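Local coordinates for 11S globulin seed storage protein (Amaranthus hypochondriacus, PDB 3QAC), which probably serves as a nutrient reservoir in the seed, as a storage globulin of the 11S family, at residues Asn41-Glu44 with Phe45-Ala48; Ile230-Leu234 with Gln235-Asp239; Val379-Gln382 with Asn383-Ile386. All blocks are in the same frame, centred on the assembly; numbering follows the deposited sequence.

In the fold
Interaction 1 and interaction 3 are neighbours, although they belong to different cupin ranges of the chain. Their centres lie 13 Å apart, and they touch where Val-379 packs against Glu-44, Phe-45 and Ala-48. The closest of these approaches is 3.5 Å, from Glu-44 O to Val-379 CG1. The short helix 43-48 of the N-terminal cupin therefore rests on strand 377-380 of the C-terminal one. Interaction 2 stands apart, at the end of helix 228-235. Its centre is 37 Å from that of interaction 1 and 46 Å from that of interaction 3. It packs against the second subunit, whereas interaction 3 packs against the third.

Interaction 1: residues Asn41-Glu44 with Phe45-Ala48; sequences NEQE and FRCA
Arg-46 reaches back over the first turn of helix 43-48 to the backbone of Asn-41. This is a helix N-terminus, with Glu-42 at the N-cap position, in the N-terminal cupin range of the chain. The bond from Arg-46 NE to Asn-41 O is 3.0 Å long. The oxygen lies close to the guanidinium plane, 14° out of it. The Arg-46 chain bends at chi3 (-82°), which turns the group back along the helix. One guanidinium face then lies over Gln-43 CA. This is the looser side: Asn-41 and Arg-46 are both exposed. The Gln-43 chain is extended, and its NE2 bonds to Glu-13 O, while Arg-46 NH1 makes a long, weak ion pair with the Glu-13 carboxylate.

The other side is tightly packed. Phe-45 and Glu-44 are buried. Glu-42 CB meets the Phe-45 ring at CD1, 3.8 Å away. Glu-44 OE2 accepts a bond from Thr-20 N, which gives the buried carboxylate a backbone partner. Cys-47 is tied to Cys-14 by a disulfide, which joins the helix to the N-terminal loop.

Backbone bonds start the helix. Glu-42 O takes Arg-46 N and, weakly, Phe-45 N. Cys-47 N bonds to Gln-43 O at 2.8 Å. Ala-48 N bonds to Glu-44 O at 3.0 Å, with the nitrogen 39° out of the carbonyl plane.

Interaction 2: residues Ile230-Leu234 with Gln235-Asp239; sequences IAQKL and QAEQD
Gln-235 folds back along helix 228-235, beside Ala-231 and Gln-232. Its CG sits 3.6 Å from Ala-231 O, and its OE1 is 3.8 Å from Gln-232 CA. The side chain leaves with CG anti to the carbonyl carbon (chi1 -60°) and then runs extended. This carries the buried amide to partners beyond the helix. OE1 bonds to Thr-217 OG1, and NE2 bonds weakly to Phe-212 O. With an alanine here, Thr-217 OG1 is likely to lose this acceptor, Phe-212 O its weak donor, and the space beside Ala-231 O and Gln-232 CA its filling.

Gln-232 meets the loop through its aliphatic part. Glu-237 OE2 approaches Gln-232 CB to 3.8 Å. The amide and carboxylate planes stand 90° apart.

This is the C-terminal end of a helix. Gln-235 N still bonds to Ala-231 O, at 3.3 Å. Ala-236 then leaves helical geometry with a positive phi of 46°. Its N makes weak bonds to both Gln-232 O and Lys-233 O. A type I beta turn from Ala-236 to Asp-239 leads the chain on toward strand 244-246.

Leu-234 CB lies 3.1 Å from Gln-235 N. Lys-233 NZ crosses the subunit boundary to Gln-431 O of the second subunit, and Leu-234 touches Tyr-430 of that subunit.

Interaction 3: residues Val379-Gln382 with Asn383-Ile386; sequences VVPQ and NFAI
A buried turn contact joins strand 377-380 to strand 385-391, with a CH-pi contact between Pro-381 and the Phe-384 ring. Pro-381 CG lies over one face of the ring, 3.8 Å from its centroid and 15° off the ring normal. Pro-381 CD also touches the ring, 3.6 Å from Phe-384 CD1. A chi1 of -82° sets CG beside the backbone N of Phe-384 and turns one ring face to the proline.

The backbone holds the same two residues together. Phe-384 N bonds to Pro-381 O at 2.8 Å and closes a type II beta turn from Pro-381 to Phe-384. Asn-383 has the positive phi (80°) that this turn requires at its third position. A water oxygen lies 2.7 Å from Phe-384 O. The turn links two sheets of the C-terminal cupin beta-barrel: strand 377-380 edges one, and strand 385-391 belongs to the other.

Beyond the turn, Val-380 and Ile-386 meet at about a right angle. Val-380 CG2 touches Ile-386 CD1 at 3.7 Å, and both side chains also pack on Ile-359. Asn-383 lies alongside the aliphatic part of Gln-382, with ND2 3.4 Å from Gln-382 CG. That amide nitrogen donates to Asn-341 O and Leu-342 O, so its buried N-H groups are bonded. Pro-381 packs on Leu-173 of the third subunit, and Asn-383 on Phe-181 of that subunit.

Interaction 1: residues Asn41-Glu44 with Phe45-Ala48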
# COMPACT_ATOMS: atom_id res chain seq x y z
N ASN A 41 -20.86 7.79 -4.44
CA ASN A 41 -21.47 6.86 -3.48
C ASN A 41 -21.93 5.61 -4.18
O ASN A 41 -22.10 4.59 -3.54
CB ASN A 41 -22.66 7.48 -2.76
CG ASN A 41 -22.25 8.47 -1.70
OD1 ASN A 41 -21.49 8.14 -0.80
ND2 ASN A 41 -22.77 9.69 -1.80
N GLU A 42 -22.16 5.69 -5.48
CA GLU A 42 -22.49 4.48 -6.23
C GLU A 42 -21.59 3.34 -5.81
O GLU A 42 -20.37 3.48 -5.73
CB GLU A 42 -22.37 4.72 -7.73
CG GLU A 42 -23.47 5.60 -8.27
CD GLU A 42 -24.78 4.83 -8.49
OE1 GLU A 42 -25.76 5.48 -8.90
OE2 GLU A 42 -24.81 3.58 -8.26
N GLN A 43 -22.19 2.19 -5.53
CA GLN A 43 -21.47 1.07 -4.99
C GLN A 43 -20.21 0.75 -5.78
O GLN A 43 -19.16 0.47 -5.20
CB GLN A 43 -22.36 -0.17 -4.96
CG GLN A 43 -21.68 -1.35 -4.34
CD GLN A 43 -22.58 -2.54 -4.20
OE1 GLN A 43 -23.81 -2.42 -4.27
NE2 GLN A 43 -21.98 -3.71 -4.00
N GLU A 44 -20.31 0.75 -7.10
CA GLU A 44 -19.17 0.33 -7.90
C GLU A 44 -18.05 1.37 -7.84
O GLU A 44 -16.89 1.02 -8.04
CB GLU A 44 -19.55 -0.05 -9.34
CG GLU A 44 -20.25 1.04 -10.14
CD GLU A 44 -21.78 0.99 -9.99
OE1 GLU A 44 -22.27 1.00 -8.83
OE2 GLU A 44 -22.48 0.92 -11.03
N PHE A 45 -18.38 2.64 -7.57
CA PHE A 45 -17.33 3.64 -7.33
C PHE A 45 -16.66 3.40 -5.99
O PHE A 45 -15.45 3.59 -5.84
CB PHE A 45 -17.86 5.07 -7.38
CG PHE A 45 -18.06 5.58 -8.77
CD1 PHE A 45 -19.22 6.23 -9.12
CD2 PHE A 45 -17.09 5.40 -9.73
CE1 PHE A 45 -19.42 6.71 -10.39
CE2 PHE A 45 -17.28 5.88 -11.02
CZ PHE A 45 -18.47 6.53 -11.35
N ARG A 46 -17.45 2.99 -5.01
CA ARG A 46 -16.91 2.72 -3.69
C ARG A 46 -15.97 1.52 -3.81
O ARG A 46 -14.88 1.51 -3.25
CB ARG A 46 -18.03 2.47 -2.67
CG ARG A 46 -18.85 3.73 -2.37
CD ARG A 46 -19.68 3.60 -1.08
NE ARG A 46 -20.93 2.89 -1.32
CZ ARG A 46 -21.18 1.66 -0.86
NH1 ARG A 46 -20.26 1.04 -0.12
NH2 ARG A 46 -22.35 1.07 -1.13
N CYS A 47 -16.41 0.51 -4.54
CA CYS A 47 -15.61 -0.67 -4.80
C CYS A 47 -14.28 -0.29 -5.49
O CYS A 47 -13.22 -0.79 -5.11
CB CYS A 47 -16.39 -1.65 -5.67
SG CYS A 47 -15.40 -3.05 -6.25
N ALA A 48 -14.35 0.58 -6.49
CA ALA A 48 -13.19 0.96 -7.29
C ALA A 48 -12.33 1.97 -6.55
O ALA A 48 -11.13 2.05 -6.76
CB ALA A 48 -13.62 1.51 -8.64

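Interaction 2: residues Ile230-Leu234 with Gln235-Asp239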
# COMPACT_ATOMS: atom_id res chain seq x y z
N ILE A 230 -5.07 43.98 -1.82
CA ILE A 230 -4.74 42.95 -2.80
C ILE A 230 -4.80 41.55 -2.18
O ILE A 230 -5.26 40.61 -2.81
CB ILE A 230 -3.38 43.20 -3.46
CG1 ILE A 230 -3.52 44.27 -4.54
CG2 ILE A 230 -2.82 41.92 -4.07
CD1 ILE A 230 -2.28 44.46 -5.38
N ALA A 231 -4.36 41.44 -0.93
CA ALA A 231 -4.51 40.18 -0.20
C ALA A 231 -5.97 39.69 -0.21
O ALA A 231 -6.22 38.50 -0.35
CB ALA A 231 -3.99 40.31 1.23
N GLN A 232 -6.92 40.61 -0.05
CA GLN A 232 -8.35 40.28 -0.08
C GLN A 232 -8.76 39.72 -1.43
O GLN A 232 -9.72 38.96 -1.54
CB GLN A 232 -9.19 41.52 0.19
CG GLN A 232 -8.99 42.15 1.54
CD GLN A 232 -9.91 43.33 1.75
OE1 GLN A 232 -10.80 43.28 2.61
NE2 GLN A 232 -9.72 44.39 0.97
N LYS A 233 -8.04 40.13 -2.48
CA LYS A 233 -8.28 39.60 -3.80
C LYS A 233 -7.92 38.11 -3.82
O LYS A 233 -8.66 37.28 -4.36
CB LYS A 233 -7.48 40.39 -4.84
CG LYS A 233 -7.92 41.84 -4.91
CD LYS A 233 -9.42 41.93 -5.14
CE LYS A 233 -9.77 41.88 -6.62
NZ LYS A 233 -9.45 43.18 -7.32
N LEU A 234 -6.80 37.77 -3.21
CA LEU A 234 -6.45 36.38 -2.99
C LEU A 234 -7.64 35.63 -2.40
O LEU A 234 -7.98 34.53 -2.83
CB LEU A 234 -5.24 36.27 -2.07
CG LEU A 234 -3.91 35.90 -2.75
CD1 LEU A 234 -3.86 36.36 -4.20
CD2 LEU A 234 -2.71 36.43 -1.97
N GLN A 235 -8.31 36.25 -1.44
CA GLN A 235 -9.31 35.51 -0.68
C GLN A 235 -10.62 35.42 -1.43
O GLN A 235 -11.47 34.61 -1.11
CB GLN A 235 -9.48 36.12 0.70
CG GLN A 235 -8.19 36.08 1.48
CD GLN A 235 -8.27 36.83 2.78
OE1 GLN A 235 -8.81 37.95 2.84
NE2 GLN A 235 -7.74 36.23 3.83
N ALA A 236 -10.74 36.26 -2.46
CA ALA A 236 -11.87 36.21 -3.39
C ALA A 236 -13.21 36.08 -2.68
O ALA A 236 -14.12 35.43 -3.19
CB ALA A 236 -11.68 35.08 -4.38
N GLU A 237 -13.33 36.68 -1.51
CA GLU A 237 -14.60 36.69 -0.81
C GLU A 237 -15.68 37.32 -1.70
O GLU A 237 -16.86 36.96 -1.62
CB GLU A 237 -14.44 37.43 0.52
CG GLU A 237 -13.18 38.30 0.55
CD GLU A 237 -12.60 38.47 1.95
OE1 GLU A 237 -13.10 37.81 2.88
OE2 GLU A 237 -11.63 39.26 2.10
N GLN A 238 -15.26 38.23 -2.57
CA GLN A 238 -16.16 38.96 -3.46
C GLN A 238 -16.18 38.37 -4.87
O GLN A 238 -16.29 39.12 -5.85
CB GLN A 238 -15.75 40.44 -3.53
CG GLN A 238 -15.71 41.19 -2.20
CD GLN A 238 -17.09 41.36 -1.56
OE1 GLN A 238 -17.52 42.49 -1.27
NE2 GLN A 238 -17.79 40.25 -1.33
N ASP A 239 -16.08 37.05 -5.00
CA ASP A 239 -15.99 36.44 -6.33
C ASP A 239 -17.14 35.48 -6.58
O ASP A 239 -17.50 34.69 -5.71
CB ASP A 239 -14.65 35.72 -6.50
CG ASP A 239 -14.35 35.39 -7.94
OD1 ASP A 239 -15.26 34.95 -8.67
OD2 ASP A 239 -13.19 35.57 -8.36

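Interaction 3: residues Val379-Gln382 with Asn383-Ile386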
# COMPACT_ATOMS: atom_id res chain seq x y z
N VAL A 379 -18.31 0.94 -14.38
CA VAL A 379 -17.17 0.49 -13.63
C VAL A 379 -17.09 -1.01 -13.76
O VAL A 379 -18.00 -1.74 -13.35
CB VAL A 379 -17.30 0.83 -12.14
CG1 VAL A 379 -16.09 0.29 -11.36
CG2 VAL A 379 -17.43 2.31 -11.96
N VAL A 380 -16.00 -1.47 -14.36
CA VAL A 380 -15.70 -2.88 -14.41
C VAL A 380 -14.74 -3.22 -13.28
O VAL A 380 -13.59 -2.80 -13.30
CB VAL A 380 -15.01 -3.27 -15.72
CG1 VAL A 380 -15.01 -4.80 -15.84
CG2 VAL A 380 -15.70 -2.60 -16.93
N PRO A 381 -15.21 -3.96 -12.28
CA PRO A 381 -14.32 -4.34 -11.18
C PRO A 381 -13.24 -5.33 -11.63
O PRO A 381 -13.46 -6.18 -12.52
CB PRO A 381 -15.26 -5.00 -10.16
CG PRO A 381 -16.67 -4.50 -10.55
CD PRO A 381 -16.60 -4.39 -12.05
N GLN A 382 -12.07 -5.20 -11.01
CA GLN A 382 -10.97 -6.12 -11.22
C GLN A 382 -11.49 -7.53 -11.32
O GLN A 382 -12.27 -7.96 -10.47
CB GLN A 382 -9.96 -6.06 -10.07
CG GLN A 382 -8.87 -7.15 -10.18
CD GLN A 382 -7.98 -7.25 -8.95
OE1 GLN A 382 -6.89 -7.83 -9.02
NE2 GLN A 382 -8.43 -6.68 -7.83
N ASN A 383 -11.07 -8.22 -12.38
CA ASN A 383 -11.34 -9.63 -12.56
C ASN A 383 -12.73 -9.91 -13.09
O ASN A 383 -13.00 -11.03 -13.51
CB ASN A 383 -11.07 -10.44 -11.28
CG ASN A 383 -9.59 -10.77 -11.08
OD1 ASN A 383 -9.24 -11.61 -10.25
ND2 ASN A 383 -8.71 -10.13 -11.86
N PHE A 384 -13.61 -8.91 -13.11
CA PHE A 384 -14.92 -9.11 -13.71
C PHE A 384 -14.77 -9.26 -15.22
O PHE A 384 -14.14 -8.42 -15.89
CB PHE A 384 -15.89 -7.97 -13.36
CG PHE A 384 -16.55 -8.11 -11.99
CD1 PHE A 384 -17.88 -7.70 -11.80
CD2 PHE A 384 -15.86 -8.62 -10.90
CE1 PHE A 384 -18.50 -7.80 -10.56
CE2 PHE A 384 -16.47 -8.74 -9.65
CZ PHE A 384 -17.81 -8.32 -9.48
N ALA A 385 -15.36 -10.31 -15.76
CA ALA A 385 -15.30 -10.57 -17.19
C ALA A 385 -16.23 -9.66 -17.96
O ALA A 385 -17.34 -9.35 -17.52
CB ALA A 385 -15.61 -12.01 -17.48
N ILE A 386 -15.77 -9.24 -19.13
CA ILE A 386 -16.48 -8.26 -19.93
C ILE A 386 -16.26 -8.44 -21.44
O ILE A 386 -15.18 -8.84 -21.88
CB ILE A 386 -16.17 -6.82 -19.48
CG1 ILE A 386 -16.68 -5.82 -20.50
CG2 ILE A 386 -14.66 -6.62 -19.26
CD1 ILE A 386 -16.49 -4.40 -20.10
O HOH W 1 -11.95 -7.03 -15.32